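Local coordinates for regulatory protein BlaR1 (PDB 1NRF), which senses beta-lactam antibiotics outside the cell and probably relays their presence to the cytoplasm after its extracellular C-terminal sensor domain, which this chain comprises, is acylated at a serine, at residues 26-31 / 248-253; 40-45 / 225-230. All blocks are in the same frame, centred on the assembly; numbering follows the deposited sequence.

Contact 1. Residues 26-31 / 248-253; sequences TFFDKF and LSILDK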
ATOM      1  N   THR A  26      18.133   8.638  11.103  1.00 45.14           N
ATOM      2  CA  THR A  26      17.639   9.813  11.818  1.00 45.39           C
ATOM      3  C   THR A  26      16.172  10.141  11.527  1.00 44.21           C
ATOM      4  O   THR A  26      15.457  10.651  12.395  1.00 41.60           O
ATOM      5  CB  THR A  26      18.518  11.051  11.509  1.00 47.38           C
ATOM      6  OG1 THR A  26      18.690  11.180  10.090  1.00 49.70           O
ATOM      7  CG2 THR A  26      19.885  10.912  12.168  1.00 47.92           C
ATOM      8  N   PHE A  27      15.726   9.855  10.308  1.00 43.30           N
ATOM      9  CA  PHE A  27      14.341  10.111   9.945  1.00 43.48           C
ATOM     10  C   PHE A  27      13.441   9.106  10.656  1.00 42.75           C
ATOM     11  O   PHE A  27      12.308   9.421  11.017  1.00 44.20           O
ATOM     12  CB  PHE A  27      14.159  10.015   8.430  1.00 44.46           C
ATOM     13  CG  PHE A  27      14.799  11.142   7.678  1.00 44.44           C
ATOM     14  CD1 PHE A  27      14.245  12.417   7.712  1.00 45.95           C
ATOM     15  CD2 PHE A  27      15.973  10.941   6.967  1.00 44.26           C
ATOM     16  CE1 PHE A  27      14.856  13.477   7.049  1.00 45.92           C
ATOM     17  CE2 PHE A  27      16.591  11.990   6.303  1.00 45.04           C
ATOM     18  CZ  PHE A  27      16.032  13.261   6.344  1.00 45.96           C
ATOM     19  N   PHE A  28      13.953   7.898  10.859  1.00 41.27           N
ATOM     20  CA  PHE A  28      13.205   6.857  11.556  1.00 40.72           C
ATOM     21  C   PHE A  28      13.292   7.098  13.068  1.00 41.71           C
ATOM     22  O   PHE A  28      12.334   6.859  13.804  1.00 42.10           O
ATOM     23  CB  PHE A  28      13.768   5.476  11.201  1.00 37.12           C
ATOM     24  CG  PHE A  28      13.416   5.012   9.809  1.00 34.78           C
ATOM     25  CD1 PHE A  28      12.480   3.996   9.615  1.00 31.92           C
ATOM     26  CD2 PHE A  28      14.002   5.604   8.690  1.00 35.14           C
ATOM     27  CE1 PHE A  28      12.133   3.576   8.338  1.00 28.98           C
ATOM     28  CE2 PHE A  28      13.656   5.189   7.401  1.00 31.40           C
ATOM     29  CZ  PHE A  28      12.722   4.174   7.228  1.00 31.24           C
ATOM     30  N   ASP A  29      14.445   7.590  13.517  1.00 41.46           N
ATOM     31  CA  ASP A  29      14.680   7.882  14.930  1.00 40.64           C
ATOM     32  C   ASP A  29      13.670   8.885  15.476  1.00 39.82           C
ATOM     33  O   ASP A  29      13.259   8.792  16.631  1.00 37.95           O
ATOM     34  CB  ASP A  29      16.083   8.467  15.131  1.00 42.51           C
ATOM     35  CG  ASP A  29      17.188   7.515  14.723  1.00 44.07           C
ATOM     36  OD1 ASP A  29      18.333   7.987  14.556  1.00 44.19           O
ATOM     37  OD2 ASP A  29      16.921   6.302  14.575  1.00 46.85           O
ATOM     38  N   LYS A  30      13.292   9.854  14.644  1.00 41.34           N
ATOM     39  CA  LYS A  30      12.345  10.898  15.042  1.00 42.56           C
ATOM     40  C   LYS A  30      11.018  10.352  15.550  1.00 41.53           C
ATOM     41  O   LYS A  30      10.326  11.011  16.322  1.00 42.32           O
ATOM     42  CB  LYS A  30      12.071  11.863  13.880  1.00 44.97           C
ATOM     43  CG  LYS A  30      13.282  12.683  13.433  1.00 49.31           C
ATOM     44  CD  LYS A  30      12.869  14.048  12.872  1.00 51.34           C
ATOM     45  CE  LYS A  30      12.027  13.948  11.589  1.00 55.57           C
ATOM     46  NZ  LYS A  30      12.816  13.564  10.375  1.00 56.81           N
ATOM     47  N   PHE A  31      10.672   9.144  15.119  1.00 41.63           N
ATOM     48  CA  PHE A  31       9.423   8.514  15.524  1.00 40.91           C
ATOM     49  C   PHE A  31       9.657   7.280  16.380  1.00 40.71           C
ATOM     50  O   PHE A  31       8.785   6.418  16.490  1.00 41.15           O
ATOM     51  CB  PHE A  31       8.606   8.168  14.279  1.00 37.58           C
ATOM     52  CG  PHE A  31       8.166   9.379  13.512  1.00 38.59           C
ATOM     53  CD1 PHE A  31       7.002  10.055  13.865  1.00 38.69           C
ATOM     54  CD2 PHE A  31       8.961   9.903  12.493  1.00 38.37           C
ATOM     55  CE1 PHE A  31       6.640  11.237  13.226  1.00 40.32           C
ATOM     56  CE2 PHE A  31       8.610  11.082  11.848  1.00 38.83           C
ATOM     57  CZ  PHE A  31       7.446  11.753  12.216  1.00 39.04           C
ATOM     58  N   LEU A 248       7.674  10.634   3.806  1.00 27.75           N
ATOM     59  CA  LEU A 248       7.492  12.003   3.337  1.00 30.13           C
ATOM     60  C   LEU A 248       8.659  12.939   3.654  1.00 30.32           C
ATOM     61  O   LEU A 248       9.007  13.790   2.843  1.00 31.45           O
ATOM     62  CB  LEU A 248       6.186  12.561   3.913  1.00 29.22           C
ATOM     63  CG  LEU A 248       5.036  12.810   2.930  1.00 30.62           C
ATOM     64  CD1 LEU A 248       5.086  11.858   1.750  1.00 28.77           C
ATOM     65  CD2 LEU A 248       3.729  12.681   3.688  1.00 31.35           C
ATOM     66  N   SER A 249       9.266  12.787   4.824  1.00 31.54           N
ATOM     67  CA  SER A 249      10.394  13.627   5.179  1.00 33.93           C
ATOM     68  C   SER A 249      11.550  13.219   4.280  1.00 34.15           C
ATOM     69  O   SER A 249      12.261  14.068   3.745  1.00 35.06           O
ATOM     70  CB  SER A 249      10.779  13.440   6.645  1.00 34.42           C
ATOM     71  OG  SER A 249      11.336  12.160   6.875  1.00 40.07           O
ATOM     72  N   ILE A 250      11.730  11.913   4.097  1.00 34.32           N
ATOM     73  CA  ILE A 250      12.807  11.436   3.235  1.00 33.43           C
ATOM     74  C   ILE A 250      12.558  11.883   1.799  1.00 33.39           C
ATOM     75  O   ILE A 250      13.475  12.330   1.125  1.00 32.66           O
ATOM     76  CB  ILE A 250      12.945   9.896   3.290  1.00 32.18           C
ATOM     77  CG1 ILE A 250      13.318   9.470   4.713  1.00 31.08           C
ATOM     78  CG2 ILE A 250      14.004   9.417   2.291  1.00 27.91           C
ATOM     79  CD1 ILE A 250      13.449   7.977   4.896  1.00 33.52           C
ATOM     80  N   LEU A 251      11.314  11.777   1.340  1.00 34.34           N
ATOM     81  CA  LEU A 251      10.966  12.195  -0.021  1.00 35.77           C
ATOM     82  C   LEU A 251      11.272  13.670  -0.230  1.00 37.10           C
ATOM     83  O   LEU A 251      11.737  14.077  -1.294  1.00 38.45           O
ATOM     84  CB  LEU A 251       9.478  11.952  -0.289  1.00 35.30           C
ATOM     85  CG  LEU A 251       9.085  10.797  -1.216  1.00 36.52           C
ATOM     86  CD1 LEU A 251       9.885   9.559  -0.876  1.00 35.63           C
ATOM     87  CD2 LEU A 251       7.584  10.530  -1.087  1.00 37.07           C
ATOM     88  N   ASP A 252      10.998  14.461   0.798  1.00 39.07           N
ATOM     89  CA  ASP A 252      11.222  15.893   0.768  1.00 40.90           C
ATOM     90  C   ASP A 252      12.707  16.208   0.924  1.00 43.00           C
ATOM     91  O   ASP A 252      13.162  17.301   0.584  1.00 42.47           O
ATOM     92  CB  ASP A 252      10.408  16.552   1.885  1.00 43.47           C
ATOM     93  CG  ASP A 252      10.855  17.969   2.180  1.00 45.74           C
ATOM     94  OD1 ASP A 252      11.770  18.150   3.016  1.00 46.07           O
ATOM     95  OD2 ASP A 252      10.294  18.899   1.565  1.00 48.62           O
ATOM     96  N   LYS A 253      13.457  15.234   1.431  1.00 43.00           N
ATOM     97  CA  LYS A 253      14.892  15.395   1.632  1.00 44.61           C
ATOM     98  C   LYS A 253      15.645  15.250   0.307  1.00 44.36           C
ATOM     99  O   LYS A 253      16.661  15.907   0.084  1.00 45.51           O
ATOM    100  CB  LYS A 253      15.396  14.353   2.638  1.00 46.81           C
ATOM    101  CG  LYS A 253      16.850  14.509   3.035  1.00 48.68           C
ATOM    102  CD  LYS A 253      17.087  15.830   3.745  1.00 51.83           C
ATOM    103  CE  LYS A 253      18.468  15.861   4.378  1.00 55.33           C
ATOM    104  NZ  LYS A 253      18.689  17.087   5.193  1.00 57.38           N
TER
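F27 and I250 mark the closest approach of the two backbones, their CA atoms 7.0 Å apart, where the short helix 25-29 lies against the last turns of helix 239-253. No hydrogen bond crosses between the segments; the space is filled by side chains. F27 points at the C-terminal helix, and its ring lies alongside S249, I250 and K253 on one side of that helix, meeting all three obliquely. CG of F27 meets CG1 of I250 at 3.7 Å, while the far end of the ring, CZ, comes 3.6 Å from CG of K253, whose aliphatic chain runs across it at about a right angle. F28 adds a second ring, one residue on: its CE2 touches CD1 of I250 at 3.8 Å, the isoleucine being extended (chi2 179°) so that CG1 lies against the F27 ring and CD1 goes on to F28. S249 closes the other flank. With chi1 at 69°, its hydroxyl is turned back to the carbonyl of I246 in the preceding turn, to which it is hydrogen-bonded, and it passes close to CD1 of F27, 3.0 Å from OG. Beyond the pair, F28 also meets I232 and the ring of Y50, and I250 rests on F37. The chemistry is thus mostly apolar: carbon contacts carry it, together with a hydroxyl oxygen that lies against the F27 ring and is bonded within its own helix.

Contact 2. Residues 40-45 / 225-230; sequences FNSNRK and TFFFAV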
ATOM      1  N   PHE A  40      12.293   3.942  -6.047  1.00 30.52           N
ATOM      2  CA  PHE A  40      12.674   3.526  -7.393  1.00 29.96           C
ATOM      3  C   PHE A  40      12.503   4.618  -8.442  1.00 31.30           C
ATOM      4  O   PHE A  40      11.390   5.099  -8.679  1.00 31.01           O
ATOM      5  CB  PHE A  40      11.886   2.283  -7.822  1.00 29.96           C
ATOM      6  CG  PHE A  40      12.251   1.774  -9.199  1.00 30.03           C
ATOM      7  CD1 PHE A  40      11.374   1.940 -10.278  1.00 28.84           C
ATOM      8  CD2 PHE A  40      13.478   1.150  -9.422  1.00 27.20           C
ATOM      9  CE1 PHE A  40      11.720   1.492 -11.557  1.00 29.02           C
ATOM     10  CE2 PHE A  40      13.832   0.700 -10.693  1.00 27.87           C
ATOM     11  CZ  PHE A  40      12.947   0.873 -11.768  1.00 26.57           C
ATOM     12  N   ASN A  41      13.620   4.995  -9.068  1.00 31.91           N
ATOM     13  CA  ASN A  41      13.641   6.013 -10.117  1.00 32.51           C
ATOM     14  C   ASN A  41      13.474   5.310 -11.470  1.00 32.71           C
ATOM     15  O   ASN A  41      14.384   4.633 -11.941  1.00 30.14           O
ATOM     16  CB  ASN A  41      14.972   6.771 -10.082  1.00 30.59           C
ATOM     17  CG  ASN A  41      14.975   8.000 -10.978  1.00 31.07           C
ATOM     18  OD1 ASN A  41      14.430   7.979 -12.084  1.00 31.54           O
ATOM     19  ND2 ASN A  41      15.607   9.075 -10.508  1.00 27.94           N
ATOM     20  N   SER A  42      12.310   5.482 -12.086  1.00 35.44           N
ATOM     21  CA  SER A  42      12.003   4.842 -13.364  1.00 39.60           C
ATOM     22  C   SER A  42      12.988   5.171 -14.474  1.00 41.21           C
ATOM     23  O   SER A  42      13.514   4.272 -15.134  1.00 41.08           O
ATOM     24  CB  SER A  42      10.590   5.216 -13.820  1.00 40.92           C
ATOM     25  OG  SER A  42       9.620   4.824 -12.864  1.00 42.37           O
ATOM     26  N   ASN A  43      13.221   6.462 -14.684  1.00 43.09           N
ATOM     27  CA  ASN A  43      14.142   6.918 -15.720  1.00 44.88           C
ATOM     28  C   ASN A  43      15.564   6.436 -15.492  1.00 44.52           C
ATOM     29  O   ASN A  43      16.233   5.991 -16.419  1.00 46.11           O
ATOM     30  CB  ASN A  43      14.151   8.448 -15.799  1.00 46.39           C
ATOM     31  CG  ASN A  43      12.845   9.012 -16.297  1.00 47.03           C
ATOM     32  OD1 ASN A  43      11.997   8.281 -16.805  1.00 47.99           O
ATOM     33  ND2 ASN A  43      12.678  10.328 -16.166  1.00 48.05           N
ATOM     34  N   ARG A  44      16.030   6.538 -14.257  1.00 45.58           N
ATOM     35  CA  ARG A  44      17.380   6.120 -13.919  1.00 45.94           C
ATOM     36  C   ARG A  44      17.434   4.630 -13.594  1.00 46.17           C
ATOM     37  O   ARG A  44      18.515   4.088 -13.335  1.00 46.97           O
ATOM     38  CB  ARG A  44      17.887   6.925 -12.719  1.00 47.61           C
ATOM     39  CG  ARG A  44      17.998   8.429 -12.963  1.00 51.38           C
ATOM     40  CD  ARG A  44      19.166   8.781 -13.887  1.00 55.14           C
ATOM     41  NE  ARG A  44      20.462   8.422 -13.306  1.00 56.45           N
ATOM     42  CZ  ARG A  44      20.965   8.959 -12.198  1.00 57.10           C
ATOM     43  NH1 ARG A  44      20.291   9.893 -11.533  1.00 56.73           N
ATOM     44  NH2 ARG A  44      22.144   8.555 -11.745  1.00 56.98           N
ATOM     45  N   LYS A  45      16.274   3.968 -13.619  1.00 45.03           N
ATOM     46  CA  LYS A  45      16.190   2.542 -13.299  1.00 42.07           C
ATOM     47  C   LYS A  45      17.064   2.299 -12.068  1.00 40.44           C
ATOM     48  O   LYS A  45      17.821   1.332 -12.009  1.00 40.33           O
ATOM     49  CB  LYS A  45      16.705   1.689 -14.462  1.00 41.16           C
ATOM     50  CG  LYS A  45      16.045   1.969 -15.800  1.00 43.82           C
ATOM     51  CD  LYS A  45      16.511   0.977 -16.854  1.00 45.15           C
ATOM     52  CE  LYS A  45      16.143   1.426 -18.267  1.00 49.07           C
ATOM     53  NZ  LYS A  45      14.670   1.542 -18.516  1.00 48.61           N
ATOM     54  N   THR A 225       8.541   9.104 -12.705  1.00 32.60           N
ATOM     55  CA  THR A 225       7.657   8.504 -11.715  1.00 32.00           C
ATOM     56  C   THR A 225       8.511   7.787 -10.682  1.00 30.62           C
ATOM     57  O   THR A 225       9.364   6.963 -11.021  1.00 29.90           O
ATOM     58  CB  THR A 225       6.691   7.497 -12.344  1.00 31.49           C
ATOM     59  OG1 THR A 225       6.034   8.108 -13.453  1.00 36.51           O
ATOM     60  CG2 THR A 225       5.632   7.071 -11.332  1.00 31.59           C
ATOM     61  N   PHE A 226       8.276   8.113  -9.420  1.00 29.31           N
ATOM     62  CA  PHE A 226       9.029   7.520  -8.332  1.00 29.72           C
ATOM     63  C   PHE A 226       8.143   6.592  -7.531  1.00 29.39           C
ATOM     64  O   PHE A 226       7.074   6.992  -7.086  1.00 30.99           O
ATOM     65  CB  PHE A 226       9.579   8.622  -7.412  1.00 29.58           C
ATOM     66  CG  PHE A 226      10.579   9.522  -8.075  1.00 29.21           C
ATOM     67  CD1 PHE A 226      11.944   9.240  -8.000  1.00 29.18           C
ATOM     68  CD2 PHE A 226      10.155  10.625  -8.815  1.00 28.11           C
ATOM     69  CE1 PHE A 226      12.882  10.043  -8.658  1.00 31.66           C
ATOM     70  CE2 PHE A 226      11.078  11.440  -9.483  1.00 30.58           C
ATOM     71  CZ  PHE A 226      12.446  11.150  -9.406  1.00 32.48           C
ATOM     72  N   PHE A 227       8.592   5.357  -7.340  1.00 29.55           N
ATOM     73  CA  PHE A 227       7.842   4.379  -6.563  1.00 28.12           C
ATOM     74  C   PHE A 227       8.559   4.191  -5.239  1.00 27.61           C
ATOM     75  O   PHE A 227       9.774   4.035  -5.208  1.00 27.79           O
ATOM     76  CB  PHE A 227       7.754   3.046  -7.314  1.00 29.87           C
ATOM     77  CG  PHE A 227       6.973   3.122  -8.598  1.00 29.58           C
ATOM     78  CD1 PHE A 227       7.605   3.433  -9.797  1.00 29.15           C
ATOM     79  CD2 PHE A 227       5.599   2.912  -8.598  1.00 29.13           C
ATOM     80  CE1 PHE A 227       6.885   3.533 -10.974  1.00 29.31           C
ATOM     81  CE2 PHE A 227       4.867   3.010  -9.769  1.00 30.16           C
ATOM     82  CZ  PHE A 227       5.511   3.323 -10.965  1.00 31.36           C
ATOM     83  N   PHE A 228       7.810   4.206  -4.143  1.00 27.50           N
ATOM     84  CA  PHE A 228       8.412   4.073  -2.820  1.00 26.58           C
ATOM     85  C   PHE A 228       7.609   3.209  -1.843  1.00 26.95           C
ATOM     86  O   PHE A 228       6.400   3.025  -1.979  1.00 27.94           O
ATOM     87  CB  PHE A 228       8.597   5.461  -2.198  1.00 26.04           C
ATOM     88  CG  PHE A 228       7.311   6.199  -2.012  1.00 24.84           C
ATOM     89  CD1 PHE A 228       6.787   6.975  -3.032  1.00 23.62           C
ATOM     90  CD2 PHE A 228       6.574   6.052  -0.835  1.00 28.46           C
ATOM     91  CE1 PHE A 228       5.540   7.599  -2.892  1.00 22.74           C
ATOM     92  CE2 PHE A 228       5.329   6.667  -0.684  1.00 25.89           C
ATOM     93  CZ  PHE A 228       4.812   7.444  -1.720  1.00 24.80           C
ATOM     94  N   ALA A 229       8.305   2.699  -0.840  1.00 26.06           N
ATOM     95  CA  ALA A 229       7.690   1.877   0.175  1.00 25.82           C
ATOM     96  C   ALA A 229       8.525   1.989   1.440  1.00 26.37           C
ATOM     97  O   ALA A 229       9.751   1.854   1.410  1.00 26.44           O
ATOM     98  CB  ALA A 229       7.611   0.418  -0.293  1.00 27.25           C
ATOM     99  N   VAL A 230       7.849   2.264   2.544  1.00 24.73           N
ATOM    100  CA  VAL A 230       8.488   2.381   3.836  1.00 25.96           C
ATOM    101  C   VAL A 230       7.793   1.421   4.787  1.00 27.79           C
ATOM    102  O   VAL A 230       6.561   1.364   4.818  1.00 27.65           O
ATOM    103  CB  VAL A 230       8.345   3.811   4.416  1.00 25.97           C
ATOM    104  CG1 VAL A 230       8.666   3.810   5.897  1.00 29.20           C
ATOM    105  CG2 VAL A 230       9.274   4.767   3.694  1.00 29.45           C
TER
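F40 and F227 are paired across the strands with different first torsions: CG of F40 stands opposite its backbone N (chi1 -179°), whereas CG of F227 lies beside its own (chi1 -65°). As cross-strand partners they share a face of the sheet, and these torsions lay the rings side by side; CD1 of F227 comes 4.1 Å from CD1 of F40, at the edge of the F40 ring and near its plane. Their backbones form an antiparallel hydrogen-bonded pair: N of F40 gives to O of F227 at 2.7 Å, and N of F227 returns a bond to O of F40 at 3.1 Å. On the opposite face, N41 and F226 make the next, non-hydrogen-bonded pair. ND2 of N41 approaches CE1 of F226 at 3.4 Å, the amide tilted 63° to the ring. The strand 33-41 ends here, and S42 takes over the pairing with its side chain: OG donates to O of T225 at 2.8 Å, a little tilted from the carbonyl plane, and the backbone N of S42 adds a weak bond to the same oxygen. The hydroxyl also lies in the plane of the F227 ring, at its edge. N41 shapes the turn that follows, since OD1 accepts from N of R44 at 3.1 Å, an Asx motif, and from ND2 of N224. Helix 158-170 covers the F40 and F227 face through V162, and Y169 meets F227 edge-to-face. Paired central strands of this kind, the first leading through a tight turn into strand 46-50, belong to the largely antiparallel central sheet of the penicillin-binding protein and serine beta-lactamase fold.

How the contacts relate
The centres of contacts 1 and 2 lie about 17 Å apart, and the two meet directly: CD2 of L251 packs on CE1 of F228 at 4.0 Å. Along the chain the order is 26-31, 40-45, 225-230, 248-253, with helix 25-29 leading into strand 33-41 and strand 225-234 into helix 239-253. Contact 2 pairs two neighbouring strands inside the sheet, and contact 1 brings together the helices that flank them, laid over the face bearing F226 and F228. Both join the start of the sensor domain to its end, so the terminal portions form one helix-covered sheet layer, away from the probable acylation site at S63.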